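Local structure of pectate lyase 1 (1PXZ) at residues L121-D133 and V142-T154. The protein cleaves polygalacturonate by calcium-dependent elimination, with low pectate lyase activity, and is the major pollen allergen of mountain cedar. Sequence-based numbering, arbitrary orientation.
Sequences LHIHGCNTSVLGD and VEPVHAQDGDAIT
Ser129 grips Gln148 through two bonds: Ser129 N donates to Gln148 O at 3.0 Å, in the carbonyl plane (N-H...O 162°), and Gln148 N donates to Ser129 OG at 2.9 Å. With chi1 at 68°, OG sits between the serine's own backbone N and carbonyl carbon, from where it meets that N-H. OG also donates to a water 2.6 Å away, which in turn donates to Val130 O and His146 O, so that one water links three groups of the two loops. Farther out, Val145 N donates to Gly132 O at 2.8 Å, while the return bond from Gly132 N to Val145 O is weak. This antiparallel hydrogen-bonded pair belongs to the hairpin of strands 132-137 and 141-145, which projects from the parallel beta-helix, the fold of polysaccharide lyase family 1. There Asp133 CB lies 3.6 Å from Val142 CG1, the two side chains crossing at about a right angle. Toward the beta-helix, Ile123 CG2 meets Ala152 CB at 3.7 Å, and Cys126 SG, bonded to Cys107 in a disulfide, lies 3.6 Å from Ala152 CA. Beyond, Asp173, which like Asp149 probably binds calcium, as in related lyases, accepts from Gly150 N, and Asp151 OD1 accepts from Gly174 N.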
ATOM      1  N   LEU A 121       2.107 -10.790   2.778  1.00  8.57           N
ATOM      2  CA  LEU A 121       1.809 -11.521   1.558  1.00  7.86           C
ATOM      3  C   LEU A 121       2.834 -11.239   0.463  1.00 13.50           C
ATOM      4  O   LEU A 121       3.375 -10.138   0.319  1.00  8.50           O
ATOM      5  CB  LEU A 121       0.437 -11.141   0.993  1.00  6.45           C
ATOM      6  CG  LEU A 121      -0.741 -11.217   1.961  1.00  8.83           C
ATOM      7  CD1 LEU A 121      -2.002 -10.632   1.343  1.00  8.55           C
ATOM      8  CD2 LEU A 121      -0.913 -12.677   2.402  1.00 14.28           C
ATOM      9  N   HIS A 122       3.068 -12.271  -0.352  1.00  7.47           N
ATOM     10  CA  HIS A 122       3.783 -12.016  -1.605  1.00  9.00           C
ATOM     11  C   HIS A 122       2.759 -11.807  -2.717  1.00 12.51           C
ATOM     12  O   HIS A 122       1.896 -12.692  -2.879  1.00 11.47           O
ATOM     13  CB  HIS A 122       4.652 -13.190  -2.001  1.00  5.84           C
ATOM     14  CG  HIS A 122       5.664 -13.655  -1.012  1.00 10.90           C
ATOM     15  ND1 HIS A 122       6.995 -13.288  -1.144  1.00 11.86           N
ATOM     16  CD2 HIS A 122       5.581 -14.455   0.080  1.00  9.33           C
ATOM     17  CE1 HIS A 122       7.686 -13.838  -0.158  1.00 11.34           C
ATOM     18  NE2 HIS A 122       6.861 -14.548   0.598  1.00 14.95           N
ATOM     19  N   ILE A 123       2.784 -10.739  -3.482  1.00  8.92           N
ATOM     20  CA  ILE A 123       1.850 -10.634  -4.613  1.00  7.98           C
ATOM     21  C   ILE A 123       2.665 -10.276  -5.842  1.00 16.48           C
ATOM     22  O   ILE A 123       3.373  -9.274  -5.809  1.00  8.75           O
ATOM     23  CB  ILE A 123       0.725  -9.616  -4.392  1.00 14.40           C
ATOM     24  CG1 ILE A 123       0.051  -9.773  -3.033  1.00 11.89           C
ATOM     25  CG2 ILE A 123      -0.286  -9.685  -5.525  1.00 13.33           C
ATOM     26  CD1 ILE A 123      -1.001  -8.741  -2.686  1.00 13.15           C
ATOM     27  N   HIS A 124       2.585 -11.098  -6.882  1.00  6.65           N
ATOM     28  CA  HIS A 124       3.320 -10.790  -8.105  1.00  6.61           C
ATOM     29  C   HIS A 124       2.682 -11.497  -9.295  1.00 12.99           C
ATOM     30  O   HIS A 124       1.949 -12.462  -9.071  1.00 11.68           O
ATOM     31  CB  HIS A 124       4.779 -11.215  -7.954  1.00  8.44           C
ATOM     32  CG  HIS A 124       4.897 -12.643  -7.538  1.00 14.25           C
ATOM     33  ND1 HIS A 124       4.679 -13.663  -8.445  1.00 20.70           N
ATOM     34  CD2 HIS A 124       5.197 -13.232  -6.360  1.00 17.31           C
ATOM     35  CE1 HIS A 124       4.844 -14.823  -7.841  1.00 20.49           C
ATOM     36  NE2 HIS A 124       5.155 -14.587  -6.580  1.00 17.92           N
ATOM     37  N   GLY A 125       2.963 -10.996 -10.483  1.00 15.33           N
ATOM     38  CA  GLY A 125       2.398 -11.531 -11.705  1.00 12.04           C
ATOM     39  C   GLY A 125       0.903 -11.286 -11.829  1.00 14.73           C
ATOM     40  O   GLY A 125       0.236 -12.048 -12.532  1.00 15.76           O
ATOM     41  N   CYS A 126       0.340 -10.256 -11.189  1.00 12.17           N
ATOM     42  CA  CYS A 126      -1.088 -10.030 -11.349  1.00 10.30           C
ATOM     43  C   CYS A 126      -1.409  -9.638 -12.782  1.00 15.87           C
ATOM     44  O   CYS A 126      -0.652  -8.935 -13.451  1.00 18.07           O
ATOM     45  CB  CYS A 126      -1.602  -8.933 -10.400  1.00 14.62           C
ATOM     46  SG  CYS A 126      -1.205  -9.307  -8.670  1.00 19.44           S
ATOM     47  N   ASN A 127      -2.549 -10.083 -13.274  1.00 17.00           N
ATOM     48  CA  ASN A 127      -2.856  -9.875 -14.685  1.00 17.86           C
ATOM     49  C   ASN A 127      -4.249  -9.331 -14.915  1.00 15.13           C
ATOM     50  O   ASN A 127      -5.079  -9.463 -14.024  1.00 20.39           O
ATOM     51  CB  ASN A 127      -2.759 -11.227 -15.410  1.00 25.45           C
ATOM     52  CG  ASN A 127      -2.678 -11.037 -16.910  1.00 34.79           C
ATOM     53  OD1 ASN A 127      -3.504 -11.562 -17.654  1.00 71.76           O
ATOM     54  ND2 ASN A 127      -1.668 -10.285 -17.323  1.00 35.62           N
ATOM     55  N   THR A 128      -4.468  -8.756 -16.085  1.00 21.91           N
ATOM     56  CA  THR A 128      -5.776  -8.251 -16.482  1.00 20.45           C
ATOM     57  C   THR A 128      -6.851  -9.317 -16.300  1.00 20.39           C
ATOM     58  O   THR A 128      -6.690 -10.488 -16.636  1.00 20.54           O
ATOM     59  CB  THR A 128      -5.779  -7.788 -17.949  1.00 23.89           C
ATOM     60  OG1 THR A 128      -4.887  -6.666 -18.055  1.00 31.74           O
ATOM     61  CG2 THR A 128      -7.169  -7.310 -18.355  1.00 23.03           C
ATOM     62  N   SER A 129      -7.992  -8.907 -15.732  1.00 19.49           N
ATOM     63  CA  SER A 129      -9.005  -9.961 -15.566  1.00 16.51           C
ATOM     64  C   SER A 129      -9.976  -9.928 -16.734  1.00 18.83           C
ATOM     65  O   SER A 129     -10.006  -8.993 -17.537  1.00 20.21           O
ATOM     66  CB  SER A 129      -9.741  -9.765 -14.242  1.00 14.80           C
ATOM     67  OG  SER A 129     -10.527  -8.567 -14.319  1.00 25.90           O
ATOM     68  N   VAL A 130     -10.800 -10.965 -16.803  1.00 27.61           N
ATOM     69  CA  VAL A 130     -11.865 -11.053 -17.789  1.00 27.17           C
ATOM     70  C   VAL A 130     -13.216 -10.681 -17.199  1.00 24.59           C
ATOM     71  O   VAL A 130     -13.507 -11.039 -16.055  1.00 20.95           O
ATOM     72  CB  VAL A 130     -11.938 -12.492 -18.332  1.00 35.71           C
ATOM     73  CG1 VAL A 130     -13.129 -12.645 -19.256  1.00 43.11           C
ATOM     74  CG2 VAL A 130     -10.616 -12.804 -19.018  1.00 43.91           C
ATOM     75  N   LEU A 131     -14.006  -9.950 -17.966  1.00 25.27           N
ATOM     76  CA  LEU A 131     -15.370  -9.604 -17.552  1.00 23.81           C
ATOM     77  C   LEU A 131     -16.081 -10.878 -17.128  1.00 27.42           C
ATOM     78  O   LEU A 131     -15.888 -11.954 -17.716  1.00 28.79           O
ATOM     79  CB  LEU A 131     -16.047  -8.910 -18.713  1.00 33.55           C
ATOM     80  CG  LEU A 131     -17.557  -8.728 -18.709  1.00 43.40           C
ATOM     81  CD1 LEU A 131     -17.966  -7.588 -17.789  1.00 53.19           C
ATOM     82  CD2 LEU A 131     -18.044  -8.483 -20.131  1.00 42.45           C
ATOM     83  N   GLY A 132     -16.885 -10.812 -16.066  1.00 25.75           N
ATOM     84  CA  GLY A 132     -17.508 -12.046 -15.590  1.00 25.07           C
ATOM     85  C   GLY A 132     -18.206 -11.846 -14.254  1.00 23.67           C
ATOM     86  O   GLY A 132     -18.048 -10.791 -13.634  1.00 20.46           O
ATOM     87  N   ASP A 133     -18.972 -12.844 -13.815  1.00 18.57           N
ATOM     88  CA  ASP A 133     -19.659 -12.764 -12.523  1.00 21.44           C
ATOM     89  C   ASP A 133     -18.733 -13.133 -11.376  1.00 16.96           C
ATOM     90  O   ASP A 133     -17.837 -13.996 -11.467  1.00 14.06           O
ATOM     91  CB  ASP A 133     -20.850 -13.727 -12.479  1.00 19.35           C
ATOM     92  CG  ASP A 133     -22.023 -13.304 -13.335  1.00 23.04           C
ATOM     93  OD1 ASP A 133     -22.235 -12.088 -13.489  1.00 28.06           O
ATOM     94  OD2 ASP A 133     -22.739 -14.197 -13.852  1.00 32.53           O
ATOM     95  N   VAL A 142     -23.726 -12.254  -6.050  1.00 13.22           N
ATOM     96  CA  VAL A 142     -23.003 -12.329  -7.318  1.00 14.85           C
ATOM     97  C   VAL A 142     -23.406 -11.169  -8.222  1.00 22.04           C
ATOM     98  O   VAL A 142     -24.584 -10.818  -8.351  1.00 17.79           O
ATOM     99  CB  VAL A 142     -23.236 -13.695  -8.002  1.00 19.85           C
ATOM    100  CG1 VAL A 142     -22.568 -13.813  -9.361  1.00 15.18           C
ATOM    101  CG2 VAL A 142     -22.736 -14.796  -7.069  1.00 15.95           C
ATOM    102  N   GLU A 143     -22.385 -10.562  -8.826  1.00 16.58           N
ATOM    103  CA  GLU A 143     -22.533  -9.380  -9.657  1.00 13.57           C
ATOM    104  C   GLU A 143     -21.548  -9.413 -10.821  1.00 16.69           C
ATOM    105  O   GLU A 143     -20.458  -9.958 -10.669  1.00 16.84           O
ATOM    106  CB  GLU A 143     -22.205  -8.100  -8.893  1.00 16.48           C
ATOM    107  CG  GLU A 143     -23.103  -7.752  -7.723  1.00 27.10           C
ATOM    108  CD  GLU A 143     -23.076  -6.251  -7.476  1.00 48.37           C
ATOM    109  OE1 GLU A 143     -21.998  -5.741  -7.099  1.00 54.25           O
ATOM    110  OE2 GLU A 143     -24.135  -5.622  -7.683  1.00 77.92           O
ATOM    111  N   PRO A 144     -21.890  -8.799 -11.937  1.00 22.35           N
ATOM    112  CA  PRO A 144     -20.918  -8.763 -13.033  1.00 23.36           C
ATOM    113  C   PRO A 144     -19.808  -7.792 -12.642  1.00 21.75           C
ATOM    114  O   PRO A 144     -20.096  -6.753 -12.065  1.00 23.76           O
ATOM    115  CB  PRO A 144     -21.738  -8.257 -14.215  1.00 25.65           C
ATOM    116  CG  PRO A 144     -22.897  -7.532 -13.618  1.00 25.07           C
ATOM    117  CD  PRO A 144     -23.144  -8.094 -12.247  1.00 23.43           C
ATOM    118  N   VAL A 145     -18.557  -8.132 -12.909  1.00 24.29           N
ATOM    119  CA  VAL A 145     -17.437  -7.216 -12.618  1.00 19.46           C
ATOM    120  C   VAL A 145     -16.743  -6.871 -13.916  1.00 20.96           C
ATOM    121  O   VAL A 145     -16.379  -7.772 -14.675  1.00 22.53           O
ATOM    122  CB  VAL A 145     -16.468  -7.881 -11.629  1.00 27.09           C
ATOM    123  CG1 VAL A 145     -15.148  -7.131 -11.545  1.00 37.88           C
ATOM    124  CG2 VAL A 145     -17.120  -7.970 -10.252  1.00 24.37           C
ATOM    125  N   HIS A 146     -16.533  -5.614 -14.279  1.00 31.71           N
ATOM    126  CA  HIS A 146     -15.899  -5.392 -15.585  1.00 38.03           C
ATOM    127  C   HIS A 146     -14.468  -5.915 -15.592  1.00 34.54           C
ATOM    128  O   HIS A 146     -13.917  -6.256 -14.542  1.00 22.24           O
ATOM    129  CB  HIS A 146     -15.935  -3.909 -15.940  1.00 52.31           C
ATOM    130  CG  HIS A 146     -15.096  -3.000 -15.095  1.00 78.91           C
ATOM    131  ND1 HIS A 146     -15.544  -2.400 -13.940  1.00 87.25           N
ATOM    132  CD2 HIS A 146     -13.824  -2.557 -15.240  1.00 88.93           C
ATOM    133  CE1 HIS A 146     -14.601  -1.647 -13.403  1.00 88.65           C
ATOM    134  NE2 HIS A 146     -13.534  -1.728 -14.180  1.00 91.54           N
ATOM    135  N   ALA A 147     -13.845  -5.970 -16.766  1.00 26.38           N
ATOM    136  CA  ALA A 147     -12.427  -6.295 -16.861  1.00 34.29           C
ATOM    137  C   ALA A 147     -11.569  -5.346 -16.035  1.00 29.91           C
ATOM    138  O   ALA A 147     -11.706  -4.126 -16.172  1.00 22.55           O
ATOM    139  CB  ALA A 147     -11.995  -6.240 -18.324  1.00 40.47           C
ATOM    140  N   GLN A 148     -10.665  -5.840 -15.189  1.00 21.10           N
ATOM    141  CA  GLN A 148      -9.903  -4.905 -14.357  1.00 17.33           C
ATOM    142  C   GLN A 148      -8.403  -4.932 -14.651  1.00 21.30           C
ATOM    143  O   GLN A 148      -7.853  -5.945 -15.044  1.00 19.86           O
ATOM    144  CB  GLN A 148     -10.045  -5.220 -12.867  1.00 22.81           C
ATOM    145  CG  GLN A 148     -11.450  -5.436 -12.351  1.00 26.56           C
ATOM    146  CD  GLN A 148     -12.239  -4.141 -12.363  1.00 31.61           C
ATOM    147  OE1 GLN A 148     -13.314  -4.091 -12.958  1.00 33.57           O
ATOM    148  NE2 GLN A 148     -11.677  -3.137 -11.701  1.00 22.61           N
ATOM    149  N   ASP A 149      -7.724  -3.807 -14.404  1.00 24.42           N
ATOM    150  CA  ASP A 149      -6.269  -3.766 -14.529  1.00 31.41           C
ATOM    151  C   ASP A 149      -5.611  -4.815 -13.635  1.00 28.10           C
ATOM    152  O   ASP A 149      -6.145  -5.176 -12.592  1.00 19.68           O
ATOM    153  CB  ASP A 149      -5.737  -2.384 -14.150  1.00 28.04           C
ATOM    154  CG  ASP A 149      -5.820  -1.366 -15.270  1.00 46.22           C
ATOM    155  OD1 ASP A 149      -6.465  -1.645 -16.303  1.00 34.51           O
ATOM    156  OD2 ASP A 149      -5.224  -0.275 -15.108  1.00 86.18           O
ATOM    157  N   GLY A 150      -4.444  -5.281 -14.035  1.00 19.57           N
ATOM    158  CA  GLY A 150      -3.610  -6.192 -13.282  1.00 19.91           C
ATOM    159  C   GLY A 150      -2.822  -5.506 -12.178  1.00 14.28           C
ATOM    160  O   GLY A 150      -1.589  -5.515 -12.180  1.00 15.67           O
ATOM    161  N   ASP A 151      -3.546  -4.914 -11.237  1.00 15.24           N
ATOM    162  CA  ASP A 151      -2.957  -4.280 -10.070  1.00 16.82           C
ATOM    163  C   ASP A 151      -2.854  -5.282  -8.935  1.00 14.12           C
ATOM    164  O   ASP A 151      -3.750  -6.119  -8.782  1.00 16.13           O
ATOM    165  CB  ASP A 151      -3.791  -3.094  -9.579  1.00 17.39           C
ATOM    166  CG  ASP A 151      -3.944  -1.982 -10.598  1.00 25.03           C
ATOM    167  OD1 ASP A 151      -3.016  -1.771 -11.398  1.00 21.21           O
ATOM    168  OD2 ASP A 151      -5.003  -1.322 -10.615  1.00 37.97           O
ATOM    169  N   ALA A 152      -1.812  -5.196  -8.124  1.00  9.48           N
ATOM    170  CA  ALA A 152      -1.733  -6.138  -7.008  1.00  6.65           C
ATOM    171  C   ALA A 152      -2.803  -5.863  -5.954  1.00  9.15           C
ATOM    172  O   ALA A 152      -3.437  -6.759  -5.419  1.00 11.19           O
ATOM    173  CB  ALA A 152      -0.357  -6.086  -6.358  1.00  9.90           C
ATOM    174  N   ILE A 153      -2.982  -4.588  -5.627  1.00  6.51           N
ATOM    175  CA  ILE A 153      -3.952  -4.213  -4.601  1.00  7.95           C
ATOM    176  C   ILE A 153      -4.731  -3.011  -5.086  1.00 10.47           C
ATOM    177  O   ILE A 153      -4.090  -2.006  -5.441  1.00 14.45           O
ATOM    178  CB  ILE A 153      -3.222  -3.881  -3.285  1.00  7.05           C
ATOM    179  CG1 ILE A 153      -2.476  -5.061  -2.659  1.00 12.93           C
ATOM    180  CG2 ILE A 153      -4.206  -3.268  -2.293  1.00  9.59           C
ATOM    181  CD1 ILE A 153      -1.605  -4.713  -1.471  1.00 11.39           C
ATOM    182  N   THR A 154      -6.052  -3.113  -5.123  1.00  9.29           N
ATOM    183  CA  THR A 154      -6.826  -1.963  -5.622  1.00 15.50           C
ATOM    184  C   THR A 154      -7.827  -1.512  -4.571  1.00 16.96           C
ATOM    185  O   THR A 154      -8.524  -2.393  -4.060  1.00 11.44           O
ATOM    186  CB  THR A 154      -7.585  -2.318  -6.913  1.00 17.73           C
ATOM    187  OG1 THR A 154      -6.641  -2.626  -7.941  1.00 20.32           O
ATOM    188  CG2 THR A 154      -8.400  -1.127  -7.398  1.00 28.01           C
TER
HETATM  189  O   HOH W   1      -6.871  -7.911 -12.382  1.00 19.56           O
HETATM  190  O   HOH W   2     -13.065  -8.898 -13.909  1.00 23.67           O